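Local coordinates for Phosphoglucomutase/phosphomannomutase family protein (Burkholderia thailandensis, PDB 3UW2), which probably catalyses intramolecular phosphate transfer on sugar phosphates, as a metal-dependent member of the phosphohexose mutase family, at residues A[45-50]-A[79-84]; A[49-54]-A[165-170]; A[85-90]-A[170-175]. All blocks are in the same frame, centred on the assembly; numbering follows the deposited sequence.

Contact 1. Residues A[45-50]-A[79-84]; sequences VARSIG and VGALAD. With EDO (1,2-ethanediol), chain D.
Arg47 and Asp84 meet across two helices of the alpha/beta/alpha domain I of the phosphohexose mutases, helices 43-59 and 75-88, which pack on the same mixed sheet. The short segments run in the same general direction, with axes 6.7 Å apart at closest approach and a crossing angle of -37°. Such a close approach suits small residues. On the inner side, CB of Ala46 lies 3.8 Å from CB of Ala81, and Gly50 has no side chain where a CB would collide with the carbonyl oxygen of Leu82. That bare backbone receives Leu82 instead: with CG anti to the backbone N, its CD1 branch reaches across to lie 3.4 Å from CA of Gly50, and it also meets CG2 of Ile49 at 4.2 Å. Leucine fits here because it fills two interfaces at once, touching Ile125 and Val127 of strand 124-127 and Val67 of strand 64-69 on the sheet side of the helix pair, while Ala46 and Ile49 rest on Phe139.

The backbones come close enough for CA of Arg47 to make a CA-H...O contact of 3.3 Å with the carbonyl oxygen of Ala81. From there the arginine runs outward over the neighbouring helix, its methylene groups beside that same carbonyl, and bends at chi3 (-80°). The guanidinium thus passes over CB of Ala81, one face toward the methyl, and presents its edge to Asp84. Guanidinium and carboxylate are nearly coplanar, their planes 13° apart. A long flexible arginine and a short aspartate thus form a salt bridge at the partly exposed border of the helix pair. The carboxylate is shared: OD1 accepts a hydrogen bond from O1 of a bound ethanediol, whereas OD2 takes NH2 of Arg47 on its anti lone pair at 3.0 Å.

Contact 2. Residues A[49-54]-A[165-170]; sequences IGRAFG and FETGSG
Phe165 lays one ring face against the side chain of Arg51 on helix 43-59. CG of Arg51 stands 3.5 Å from the ring centroid and 17° off the normal, a CH-pi contact, and CE1 of the same ring reaches CB of Ala52 at 4.2 Å. Phenylalanine suits this place because its flat face can cover aliphatic arginine carbons at a partly exposed surface. The bend of Arg51 at chi2 (78°) carries the guanidinium off the ring, alongside CB of Phe165, which lies over one of its faces.

At Glu166 the backbone takes over. Its carbonyl oxygen is gripped side-on, by NE of Arg51 at 2.9 Å and by NH1 of Arg51 at 3.0 Å; both bonds lie in the guanidinium plane and fix its rotation. The NE donor comes almost straight onto the end of the carbonyl, while NH1 stands above the carbonyl plane.

Thr167 adds a weak bond, its OG1 accepting from NH1 of Arg51 at 3.1 Å, and its carbonyl oxygen is held by Arg58. Arginine, with several donors on one flat group, can thus pin a loop without regular structure. This is surface packing of domain I in the alpha/beta/alpha fold, joining helix 43-59 to the loop that leads into strand 172-174.

Contact 3. Residues A[85-90]-A[170-175]; sequences GLRAAG and GSYEQY. With EDO (1,2-ethanediol), chain D.
Arg87 and Gly170 bind each other twice, once through backbone and once through side chain. The amide N of Gly170 donates to the carbonyl oxygen of Arg87 at 2.8 Å, with an almost straight N-H...O angle of 170°. In return NE of Arg87 donates to the carbonyl oxygen of Gly170 at 3.0 Å; this acceptor lies exactly in the guanidinium plane, although the donor stands well above the carbonyl plane. Glycine suits position 170 because the chain presses on the helix there, and a CB would sit tightly against CA of Arg87.

Next comes Tyr172, whose CB lies over one guanidinium face, 3.7 Å from NH1 of Arg87. The bend at chi3 (63°) turns NH1 toward a bound ethanediol, and O1 of that molecule accepts from NH1 at 2.7 Å. The diol, probably from the crystallisation liquor, spreads its carbons over the Tyr172 ring face, and its other hydroxyl, O2, donates to the carbonyl oxygen of Gly80.

Farther out, Tyr172 is positioned by Asp95, hydrogen-bonded to its hydroxyl, with NE2 of Gln174 donating to the same oxygen. Strand 172-174 pairs in parallel with strand 92-98. On the helix side, N of Gly90 reaches the Arg87 carbonyl oxygen from the face opposite Gly170 N. Gly90, with its positive phi of 94°, completes the Schellman motif that ends helix 75-88 in this alpha/beta/alpha domain.

Contact 1 is buried, while contacts 2 and 3 lie at the surface; their centres lie about 9 to 10 Å apart. Helix 43-59 serves contacts 1 and 2, helix 75-88 contacts 1 and 3, and the chain runs from contact 2 into contact 3 at Gly170, whose partners lie in the latter, so all form one continuous patch of the domain. Each contact turns on an arginine, which meets a carboxylate in contact 1 and backbone carbonyls in contacts 2 and 3, where an irregular chain offers them. Apolar packing dominates between the helices. A probable hydrogen bond from Gly168 N to Ala88 O bridges contacts 2 and 3, and one ethanediol touches both 1 and 3.

Contact 1. Residues A[45-50]-A[79-84]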
ATOM      1  N   VAL A  45     -24.461  -3.451  -7.776  1.00 29.64           N
ATOM      2  CA  VAL A  45     -23.191  -2.932  -8.210  1.00 27.66           C
ATOM      3  C   VAL A  45     -22.056  -3.981  -8.120  1.00 27.74           C
ATOM      4  O   VAL A  45     -21.316  -4.213  -9.095  1.00 27.09           O
ATOM      5  CB  VAL A  45     -22.918  -1.571  -7.525  1.00 31.65           C
ATOM      6  CG1 VAL A  45     -21.508  -1.078  -7.840  1.00 31.25           C
ATOM      7  CG2 VAL A  45     -23.982  -0.482  -7.966  1.00 31.32           C
ATOM      8  N   ALA A  46     -21.950  -4.672  -6.987  1.00 25.60           N
ATOM      9  CA  ALA A  46     -20.921  -5.731  -6.833  1.00 24.85           C
ATOM     10  C   ALA A  46     -21.081  -6.799  -7.891  1.00 24.86           C
ATOM     11  O   ALA A  46     -20.098  -7.187  -8.497  1.00 24.61           O
ATOM     12  CB  ALA A  46     -20.943  -6.325  -5.426  1.00 21.93           C
ATOM     13  N   ARG A  47     -22.322  -7.243  -8.102  1.00 26.50           N
ATOM     14  CA  ARG A  47     -22.595  -8.271  -9.097  1.00 26.94           C
ATOM     15  C   ARG A  47     -22.176  -7.785 -10.506  1.00 27.01           C
ATOM     16  O   ARG A  47     -21.510  -8.524 -11.197  1.00 26.41           O
ATOM     17  CB  ARG A  47     -24.085  -8.659  -9.072  1.00 30.74           C
ATOM     18  CG  ARG A  47     -24.449  -9.858  -9.955  1.00 36.78           C
ATOM     19  CD  ARG A  47     -25.955 -10.201  -9.890  1.00 42.73           C
ATOM     20  NE  ARG A  47     -26.114 -10.945  -8.651  1.00 51.12           N
ATOM     21  CZ  ARG A  47     -26.636 -10.476  -7.518  1.00 52.38           C
ATOM     22  NH1 ARG A  47     -27.172  -9.242  -7.490  1.00 47.03           N
ATOM     23  NH2 ARG A  47     -26.638 -11.270  -6.422  1.00 48.07           N
ATOM     24  N   SER A  48     -22.494  -6.541 -10.930  1.00 26.28           N
ATOM     25  CA  SER A  48     -22.112  -6.090 -12.285  0.59 26.10           C
ATOM     26  C   SER A  48     -20.598  -6.002 -12.400  1.00 26.03           C
ATOM     27  O   SER A  48     -20.022  -6.233 -13.473  1.00 26.11           O
ATOM     28  CB  SER A  48     -22.702  -4.724 -12.640  0.59 26.47           C
ATOM     29  OG  SER A  48     -24.091  -4.675 -12.398  0.59 26.25           O
ATOM     30  N   ILE A  49     -19.933  -5.673 -11.292  1.00 26.71           N
ATOM     31  CA  ILE A  49     -18.489  -5.551 -11.314  1.00 27.36           C
ATOM     32  C   ILE A  49     -17.906  -6.974 -11.423  1.00 25.94           C
ATOM     33  O   ILE A  49     -16.973  -7.249 -12.193  1.00 26.38           O
ATOM     34  CB  ILE A  49     -17.939  -4.856 -10.043  1.00 26.96           C
ATOM     35  CG1 ILE A  49     -18.094  -3.320 -10.131  1.00 26.45           C
ATOM     36  CG2 ILE A  49     -16.442  -5.161  -9.877  1.00 27.76           C
ATOM     37  CD1 ILE A  49     -18.274  -2.676  -8.744  1.00 25.36           C
ATOM     38  N   GLY A  50     -18.526  -7.901 -10.737  1.00 27.84           N
ATOM     39  CA  GLY A  50     -18.026  -9.296 -10.828  1.00 26.33           C
ATOM     40  C   GLY A  50     -18.199  -9.870 -12.245  1.00 28.80           C
ATOM     41  O   GLY A  50     -17.316 -10.559 -12.785  1.00 30.55           O
ATOM     42  N   VAL A  79     -19.254  -9.379  -1.163  1.00 26.70           N
ATOM     43  CA  VAL A  79     -18.411 -10.466  -1.711  1.00 24.87           C
ATOM     44  C   VAL A  79     -19.306 -11.578  -2.243  1.00 24.96           C
ATOM     45  O   VAL A  79     -19.002 -12.201  -3.248  1.00 23.89           O
ATOM     46  CB  VAL A  79     -17.347 -11.061  -0.710  1.00 27.12           C
ATOM     47  CG1 VAL A  79     -17.928 -12.060   0.287  1.00 24.54           C
ATOM     48  CG2 VAL A  79     -16.250 -11.823  -1.442  1.00 24.00           C
ATOM     49  N   GLY A  80     -20.424 -11.844  -1.593  1.00 27.13           N
ATOM     50  CA  GLY A  80     -21.388 -12.829  -2.190  1.00 25.93           C
ATOM     51  C   GLY A  80     -21.946 -12.356  -3.560  1.00 26.31           C
ATOM     52  O   GLY A  80     -22.050 -13.156  -4.476  1.00 26.55           O
ATOM     53  N   ALA A  81     -22.302 -11.069  -3.729  1.00 24.85           N
ATOM     54  CA  ALA A  81     -22.854 -10.565  -4.974  1.00 24.02           C
ATOM     55  C   ALA A  81     -21.776 -10.602  -6.053  1.00 24.89           C
ATOM     56  O   ALA A  81     -22.011 -10.886  -7.238  1.00 25.40           O
ATOM     57  CB  ALA A  81     -23.384  -9.101  -4.789  1.00 25.92           C
ATOM     58  N   LEU A  82     -20.560 -10.338  -5.619  1.00 27.75           N
ATOM     59  CA  LEU A  82     -19.416 -10.271  -6.542  1.00 25.63           C
ATOM     60  C   LEU A  82     -19.214 -11.660  -7.083  1.00 25.92           C
ATOM     61  O   LEU A  82     -19.069 -11.831  -8.303  1.00 25.18           O
ATOM     62  CB  LEU A  82     -18.149  -9.785  -5.804  1.00 26.34           C
ATOM     63  CG  LEU A  82     -16.835  -9.819  -6.621  1.00 26.88           C
ATOM     64  CD1 LEU A  82     -16.867  -8.713  -7.656  1.00 25.02           C
ATOM     65  CD2 LEU A  82     -15.613  -9.678  -5.709  1.00 23.77           C
ATOM     66  N   ALA A  83     -19.225 -12.647  -6.187  1.00 25.65           N
ATOM     67  CA  ALA A  83     -19.032 -14.050  -6.577  1.00 26.33           C
ATOM     68  C   ALA A  83     -20.128 -14.525  -7.542  1.00 26.22           C
ATOM     69  O   ALA A  83     -19.823 -15.266  -8.504  1.00 27.38           O
ATOM     70  CB  ALA A  83     -18.932 -14.990  -5.329  1.00 21.80           C
ATOM     71  N   ASP A  84     -21.388 -14.143  -7.274  1.00 27.47           N
ATOM     72  CA  ASP A  84     -22.514 -14.458  -8.187  1.00 29.50           C
ATOM     73  C   ASP A  84     -22.223 -13.941  -9.623  1.00 29.01           C
ATOM     74  O   ASP A  84     -22.505 -14.624 -10.602  1.00 26.90           O
ATOM     75  CB  ASP A  84     -23.852 -13.856  -7.716  1.00 29.71           C
ATOM     76  CG  ASP A  84     -24.355 -14.453  -6.395  1.00 32.69           C
ATOM     77  OD1 ASP A  84     -24.054 -15.618  -6.010  1.00 33.77           O
ATOM     78  OD2 ASP A  84     -25.083 -13.735  -5.731  1.00 32.20           O
TER
HETATM   79  C1  EDO D 467     -21.911 -17.913  -3.948  1.00 36.78           C
HETATM   80  O1  EDO D 467     -21.798 -17.511  -5.366  1.00 34.39           O
HETATM   81  C2  EDO D 467     -21.339 -16.840  -2.977  1.00 32.58           C
HETATM   82  O2  EDO D 467     -22.361 -15.819  -2.915  1.00 39.72           O

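Contact 2. Residues A[49-54]-A[165-170]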
ATOM      1  N   ILE A  49     -19.933  -5.673 -11.292  1.00 26.71           N
ATOM      2  CA  ILE A  49     -18.489  -5.551 -11.314  1.00 27.36           C
ATOM      3  C   ILE A  49     -17.906  -6.974 -11.423  1.00 25.94           C
ATOM      4  O   ILE A  49     -16.973  -7.249 -12.193  1.00 26.38           O
ATOM      5  CB  ILE A  49     -17.939  -4.856 -10.043  1.00 26.96           C
ATOM      6  CG1 ILE A  49     -18.094  -3.320 -10.131  1.00 26.45           C
ATOM      7  CG2 ILE A  49     -16.442  -5.161  -9.877  1.00 27.76           C
ATOM      8  CD1 ILE A  49     -18.274  -2.676  -8.744  1.00 25.36           C
ATOM      9  N   GLY A  50     -18.526  -7.901 -10.737  1.00 27.84           N
ATOM     10  CA  GLY A  50     -18.026  -9.296 -10.828  1.00 26.33           C
ATOM     11  C   GLY A  50     -18.199  -9.870 -12.245  1.00 28.80           C
ATOM     12  O   GLY A  50     -17.316 -10.559 -12.785  1.00 30.55           O
ATOM     13  N   ARG A  51     -19.373  -9.618 -12.833  1.00 27.57           N
ATOM     14  CA  ARG A  51     -19.661 -10.036 -14.196  1.00 27.80           C
ATOM     15  C   ARG A  51     -18.661  -9.382 -15.186  1.00 27.55           C
ATOM     16  O   ARG A  51     -18.173 -10.029 -16.045  1.00 30.15           O
ATOM     17  CB  ARG A  51     -21.110  -9.641 -14.510  1.00 30.49           C
ATOM     18  CG  ARG A  51     -21.630 -10.197 -15.809  1.00 36.78           C
ATOM     19  CD  ARG A  51     -22.021 -11.645 -15.678  1.00 34.09           C
ATOM     20  NE  ARG A  51     -22.410 -12.172 -16.983  1.00 38.04           N
ATOM     21  CZ  ARG A  51     -23.624 -12.077 -17.508  1.00 39.44           C
ATOM     22  NH1 ARG A  51     -23.900 -12.593 -18.721  1.00 36.52           N
ATOM     23  NH2 ARG A  51     -24.580 -11.499 -16.803  1.00 37.89           N
ATOM     24  N   ALA A  52     -18.377  -8.076 -15.063  1.00 29.14           N
ATOM     25  CA  ALA A  52     -17.441  -7.387 -15.943  1.00 29.38           C
ATOM     26  C   ALA A  52     -16.014  -7.964 -15.813  1.00 29.02           C
ATOM     27  O   ALA A  52     -15.344  -8.229 -16.797  1.00 31.94           O
ATOM     28  CB  ALA A  52     -17.433  -5.865 -15.619  1.00 26.94           C
ATOM     29  N   PHE A  53     -15.542  -8.119 -14.590  1.00 28.32           N
ATOM     30  CA  PHE A  53     -14.202  -8.630 -14.351  1.00 26.77           C
ATOM     31  C   PHE A  53     -14.110 -10.105 -14.808  1.00 27.87           C
ATOM     32  O   PHE A  53     -13.151 -10.484 -15.496  1.00 26.77           O
ATOM     33  CB  PHE A  53     -13.842  -8.502 -12.850  1.00 25.82           C
ATOM     34  CG  PHE A  53     -12.416  -8.877 -12.527  1.00 25.67           C
ATOM     35  CD1 PHE A  53     -12.069 -10.222 -12.312  1.00 25.13           C
ATOM     36  CD2 PHE A  53     -11.419  -7.919 -12.496  1.00 26.64           C
ATOM     37  CE1 PHE A  53     -10.774 -10.560 -11.971  1.00 24.95           C
ATOM     38  CE2 PHE A  53     -10.082  -8.260 -12.196  1.00 28.22           C
ATOM     39  CZ  PHE A  53      -9.760  -9.578 -11.929  1.00 29.17           C
ATOM     40  N   GLY A  54     -15.109 -10.922 -14.481  1.00 26.57           N
ATOM     41  CA  GLY A  54     -15.093 -12.335 -14.928  1.00 26.58           C
ATOM     42  C   GLY A  54     -15.046 -12.468 -16.456  1.00 27.33           C
ATOM     43  O   GLY A  54     -14.412 -13.423 -17.029  1.00 27.30           O
ATOM     44  N   PHE A 165     -20.897  -8.698 -21.838  1.00 33.87           N
ATOM     45  CA  PHE A 165     -20.494  -9.705 -20.855  1.00 32.54           C
ATOM     46  C   PHE A 165     -20.378 -11.080 -21.482  1.00 35.69           C
ATOM     47  O   PHE A 165     -21.154 -11.418 -22.411  1.00 35.68           O
ATOM     48  CB  PHE A 165     -21.545  -9.870 -19.734  1.00 32.70           C
ATOM     49  CG  PHE A 165     -21.821  -8.641 -18.908  1.00 33.76           C
ATOM     50  CD1 PHE A 165     -20.783  -7.948 -18.276  1.00 32.83           C
ATOM     51  CD2 PHE A 165     -23.154  -8.218 -18.695  1.00 32.65           C
ATOM     52  CE1 PHE A 165     -21.059  -6.818 -17.512  1.00 29.25           C
ATOM     53  CE2 PHE A 165     -23.431  -7.126 -17.879  1.00 33.31           C
ATOM     54  CZ  PHE A 165     -22.381  -6.440 -17.267  1.00 30.12           C
ATOM     55  N   GLU A 166     -19.451 -11.888 -20.947  1.00 33.79           N
ATOM     56  CA  GLU A 166     -19.480 -13.309 -21.167  1.00 35.88           C
ATOM     57  C   GLU A 166     -20.550 -13.944 -20.267  1.00 35.30           C
ATOM     58  O   GLU A 166     -21.026 -13.312 -19.282  1.00 35.66           O
ATOM     59  CB  GLU A 166     -18.102 -13.920 -20.921  1.00 34.43           C
ATOM     60  CG  GLU A 166     -17.017 -13.265 -21.749  1.00 36.11           C
ATOM     61  CD  GLU A 166     -17.129 -13.606 -23.229  1.00 42.11           C
ATOM     62  OE1 GLU A 166     -17.669 -14.690 -23.587  1.00 40.78           O
ATOM     63  OE2 GLU A 166     -16.716 -12.755 -24.051  1.00 42.90           O
ATOM     64  N   THR A 167     -20.888 -15.194 -20.594  1.00 36.22           N
ATOM     65  CA  THR A 167     -21.958 -15.952 -19.949  1.00 38.57           C
ATOM     66  C   THR A 167     -21.462 -17.376 -19.644  1.00 39.27           C
ATOM     67  O   THR A 167     -20.768 -18.007 -20.443  1.00 41.68           O
ATOM     68  CB  THR A 167     -23.183 -16.018 -20.877  1.00 43.31           C
ATOM     69  OG1 THR A 167     -23.758 -14.703 -20.962  1.00 42.01           O
ATOM     70  CG2 THR A 167     -24.241 -16.992 -20.324  1.00 42.83           C
ATOM     71  N   GLY A 168     -21.769 -17.869 -18.459  1.00 37.64           N
ATOM     72  CA  GLY A 168     -21.490 -19.262 -18.149  1.00 35.89           C
ATOM     73  C   GLY A 168     -22.053 -19.509 -16.760  1.00 35.22           C
ATOM     74  O   GLY A 168     -22.901 -18.747 -16.247  1.00 36.46           O
ATOM     75  N   SER A 169     -21.515 -20.532 -16.128  1.00 34.86           N
ATOM     76  CA  SER A 169     -22.030 -21.015 -14.884  1.00 36.53           C
ATOM     77  C   SER A 169     -20.823 -21.524 -14.061  1.00 37.30           C
ATOM     78  O   SER A 169     -20.578 -22.731 -13.966  1.00 38.74           O
ATOM     79  CB  SER A 169     -23.011 -22.142 -15.236  1.00 39.15           C
ATOM     80  OG  SER A 169     -23.567 -22.608 -14.055  1.00 47.69           O
ATOM     81  N   GLY A 170     -20.041 -20.618 -13.485  1.00 33.47           N
ATOM     82  CA  GLY A 170     -18.854 -21.064 -12.751  1.00 32.93           C
ATOM     83  C   GLY A 170     -19.174 -21.733 -11.422  1.00 31.12           C
ATOM     84  O   GLY A 170     -20.248 -21.580 -10.875  1.00 28.92           O
TER

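Contact 3. Residues A[85-90]-A[170-175]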
ATOM      1  N   GLY A  85     -21.704 -12.726  -9.714  1.00 25.89           N
ATOM      2  CA  GLY A  85     -21.425 -12.039 -10.992  1.00 26.89           C
ATOM      3  C   GLY A  85     -20.291 -12.717 -11.752  1.00 27.08           C
ATOM      4  O   GLY A  85     -20.359 -12.877 -13.007  1.00 25.61           O
ATOM      5  N   LEU A  86     -19.262 -13.165 -11.006  1.00 26.22           N
ATOM      6  CA  LEU A  86     -18.111 -13.812 -11.616  1.00 25.34           C
ATOM      7  C   LEU A  86     -18.607 -15.123 -12.183  1.00 28.25           C
ATOM      8  O   LEU A  86     -18.224 -15.550 -13.322  1.00 27.31           O
ATOM      9  CB  LEU A  86     -17.038 -14.095 -10.573  1.00 24.78           C
ATOM     10  CG  LEU A  86     -16.190 -12.871 -10.182  1.00 24.93           C
ATOM     11  CD1 LEU A  86     -15.584 -13.107  -8.764  1.00 24.79           C
ATOM     12  CD2 LEU A  86     -15.130 -12.584 -11.256  1.00 26.22           C
ATOM     13  N   ARG A  87     -19.362 -15.836 -11.346  1.00 26.41           N
ATOM     14  CA  ARG A  87     -19.870 -17.183 -11.801  1.00 27.39           C
ATOM     15  C   ARG A  87     -20.839 -17.092 -13.030  1.00 28.03           C
ATOM     16  O   ARG A  87     -20.808 -17.981 -13.908  1.00 31.84           O
ATOM     17  CB  ARG A  87     -20.535 -17.910 -10.646  1.00 28.55           C
ATOM     18  CG  ARG A  87     -19.590 -18.156  -9.446  1.00 28.48           C
ATOM     19  CD  ARG A  87     -20.393 -18.648  -8.228  1.00 27.28           C
ATOM     20  NE  ARG A  87     -21.051 -19.966  -8.476  1.00 28.79           N
ATOM     21  CZ  ARG A  87     -22.001 -20.489  -7.693  1.00 29.31           C
ATOM     22  NH1 ARG A  87     -22.401 -19.864  -6.547  1.00 28.36           N
ATOM     23  NH2 ARG A  87     -22.478 -21.717  -7.991  1.00 30.87           N
ATOM     24  N   ALA A  88     -21.713 -16.078 -13.065  1.00 28.44           N
ATOM     25  CA  ALA A  88     -22.603 -15.742 -14.235  1.00 28.52           C
ATOM     26  C   ALA A  88     -21.808 -15.462 -15.516  1.00 30.13           C
ATOM     27  O   ALA A  88     -22.335 -15.655 -16.594  1.00 31.43           O
ATOM     28  CB  ALA A  88     -23.513 -14.520 -13.919  1.00 28.56           C
ATOM     29  N   ALA A  89     -20.577 -14.930 -15.395  1.00 30.66           N
ATOM     30  CA  ALA A  89     -19.621 -14.822 -16.540  1.00 30.82           C
ATOM     31  C   ALA A  89     -18.947 -16.140 -16.932  1.00 30.57           C
ATOM     32  O   ALA A  89     -18.211 -16.176 -17.934  1.00 33.16           O
ATOM     33  CB  ALA A  89     -18.492 -13.788 -16.238  1.00 28.53           C
ATOM     34  N   GLY A  90     -19.147 -17.191 -16.160  1.00 30.93           N
ATOM     35  CA  GLY A  90     -18.575 -18.517 -16.486  1.00 31.52           C
ATOM     36  C   GLY A  90     -17.218 -18.763 -15.792  1.00 36.05           C
ATOM     37  O   GLY A  90     -16.490 -19.668 -16.177  1.00 34.61           O
ATOM     38  N   GLY A 170     -20.041 -20.618 -13.485  1.00 33.47           N
ATOM     39  CA  GLY A 170     -18.854 -21.064 -12.751  1.00 32.93           C
ATOM     40  C   GLY A 170     -19.174 -21.733 -11.422  1.00 31.12           C
ATOM     41  O   GLY A 170     -20.248 -21.580 -10.875  1.00 28.92           O
ATOM     42  N   SER A 171     -18.251 -22.532 -10.925  1.00 31.44           N
ATOM     43  CA  SER A 171     -18.435 -23.194  -9.629  1.00 31.40           C
ATOM     44  C   SER A 171     -18.030 -22.243  -8.476  1.00 30.43           C
ATOM     45  O   SER A 171     -17.566 -21.128  -8.724  1.00 28.83           O
ATOM     46  CB  SER A 171     -17.558 -24.461  -9.597  1.00 32.06           C
ATOM     47  OG  SER A 171     -16.172 -24.074  -9.648  1.00 32.31           O
ATOM     48  N   TYR A 172     -18.245 -22.682  -7.227  1.00 32.40           N
ATOM     49  CA  TYR A 172     -17.904 -21.872  -6.039  1.00 31.12           C
ATOM     50  C   TYR A 172     -17.345 -22.815  -5.023  1.00 31.34           C
ATOM     51  O   TYR A 172     -17.889 -23.901  -4.831  1.00 29.18           O
ATOM     52  CB  TYR A 172     -19.164 -21.230  -5.443  1.00 29.63           C
ATOM     53  CG  TYR A 172     -18.941 -20.508  -4.116  1.00 30.94           C
ATOM     54  CD1 TYR A 172     -18.380 -19.201  -4.110  1.00 28.36           C
ATOM     55  CD2 TYR A 172     -19.353 -21.078  -2.885  1.00 29.84           C
ATOM     56  CE1 TYR A 172     -18.174 -18.476  -2.923  1.00 27.90           C
ATOM     57  CE2 TYR A 172     -19.161 -20.378  -1.683  1.00 28.49           C
ATOM     58  CZ  TYR A 172     -18.611 -19.078  -1.714  1.00 28.36           C
ATOM     59  OH  TYR A 172     -18.372 -18.378  -0.568  1.00 28.37           O
ATOM     60  N   GLU A 173     -16.284 -22.400  -4.342  1.00 32.56           N
ATOM     61  CA  GLU A 173     -15.702 -23.225  -3.293  1.00 33.12           C
ATOM     62  C   GLU A 173     -15.118 -22.290  -2.272  1.00 32.18           C
ATOM     63  O   GLU A 173     -14.513 -21.298  -2.638  1.00 32.16           O
ATOM     64  CB  GLU A 173     -14.541 -24.049  -3.851  1.00 40.25           C
ATOM     65  CG  GLU A 173     -13.893 -24.953  -2.796  1.00 43.23           C
ATOM     66  CD  GLU A 173     -12.885 -25.947  -3.382  1.00 50.22           C
ATOM     67  OE1 GLU A 173     -12.691 -25.966  -4.625  1.00 45.05           O
ATOM     68  OE2 GLU A 173     -12.308 -26.739  -2.583  1.00 52.14           O
ATOM     69  N   GLN A 174     -15.270 -22.626  -0.995  1.00 30.97           N
ATOM     70  CA  GLN A 174     -14.584 -21.904   0.103  1.00 31.97           C
ATOM     71  C   GLN A 174     -13.281 -22.584   0.492  1.00 32.66           C
ATOM     72  O   GLN A 174     -13.203 -23.811   0.524  1.00 32.77           O
ATOM     73  CB  GLN A 174     -15.525 -21.734   1.297  1.00 32.71           C
ATOM     74  CG  GLN A 174     -16.640 -20.724   0.964  1.00 35.91           C
ATOM     75  CD  GLN A 174     -17.660 -20.634   2.090  1.00 44.41           C
ATOM     76  OE1 GLN A 174     -17.773 -21.549   2.864  1.00 46.14           O
ATOM     77  NE2 GLN A 174     -18.435 -19.559   2.137  1.00 45.53           N
ATOM     78  N   TYR A 175     -12.235 -21.785   0.702  1.00 32.26           N
ATOM     79  CA  TYR A 175     -10.929 -22.332   0.972  1.00 34.51           C
ATOM     80  C   TYR A 175     -10.204 -21.469   1.983  1.00 34.83           C
ATOM     81  O   TYR A 175     -10.099 -20.244   1.808  1.00 31.32           O
ATOM     82  CB  TYR A 175     -10.080 -22.434  -0.322  1.00 35.58           C
ATOM     83  CG  TYR A 175      -8.736 -23.060  -0.065  1.00 39.30           C
ATOM     84  CD1 TYR A 175      -8.624 -24.444   0.216  1.00 42.49           C
ATOM     85  CD2 TYR A 175      -7.565 -22.271  -0.028  1.00 36.36           C
ATOM     86  CE1 TYR A 175      -7.375 -25.018   0.482  1.00 44.73           C
ATOM     87  CE2 TYR A 175      -6.313 -22.833   0.224  1.00 38.79           C
ATOM     88  CZ  TYR A 175      -6.218 -24.209   0.482  1.00 43.81           C
ATOM     89  OH  TYR A 175      -4.989 -24.777   0.741  1.00 44.49           O
TER
HETATM   90  C1  EDO D 467     -21.911 -17.913  -3.948  1.00 36.78           C
HETATM   91  O1  EDO D 467     -21.798 -17.511  -5.366  1.00 34.39           O
HETATM   92  C2  EDO D 467     -21.339 -16.840  -2.977  1.00 32.58           C
HETATM   93  O2  EDO D 467     -22.361 -15.819  -2.915  1.00 39.72           O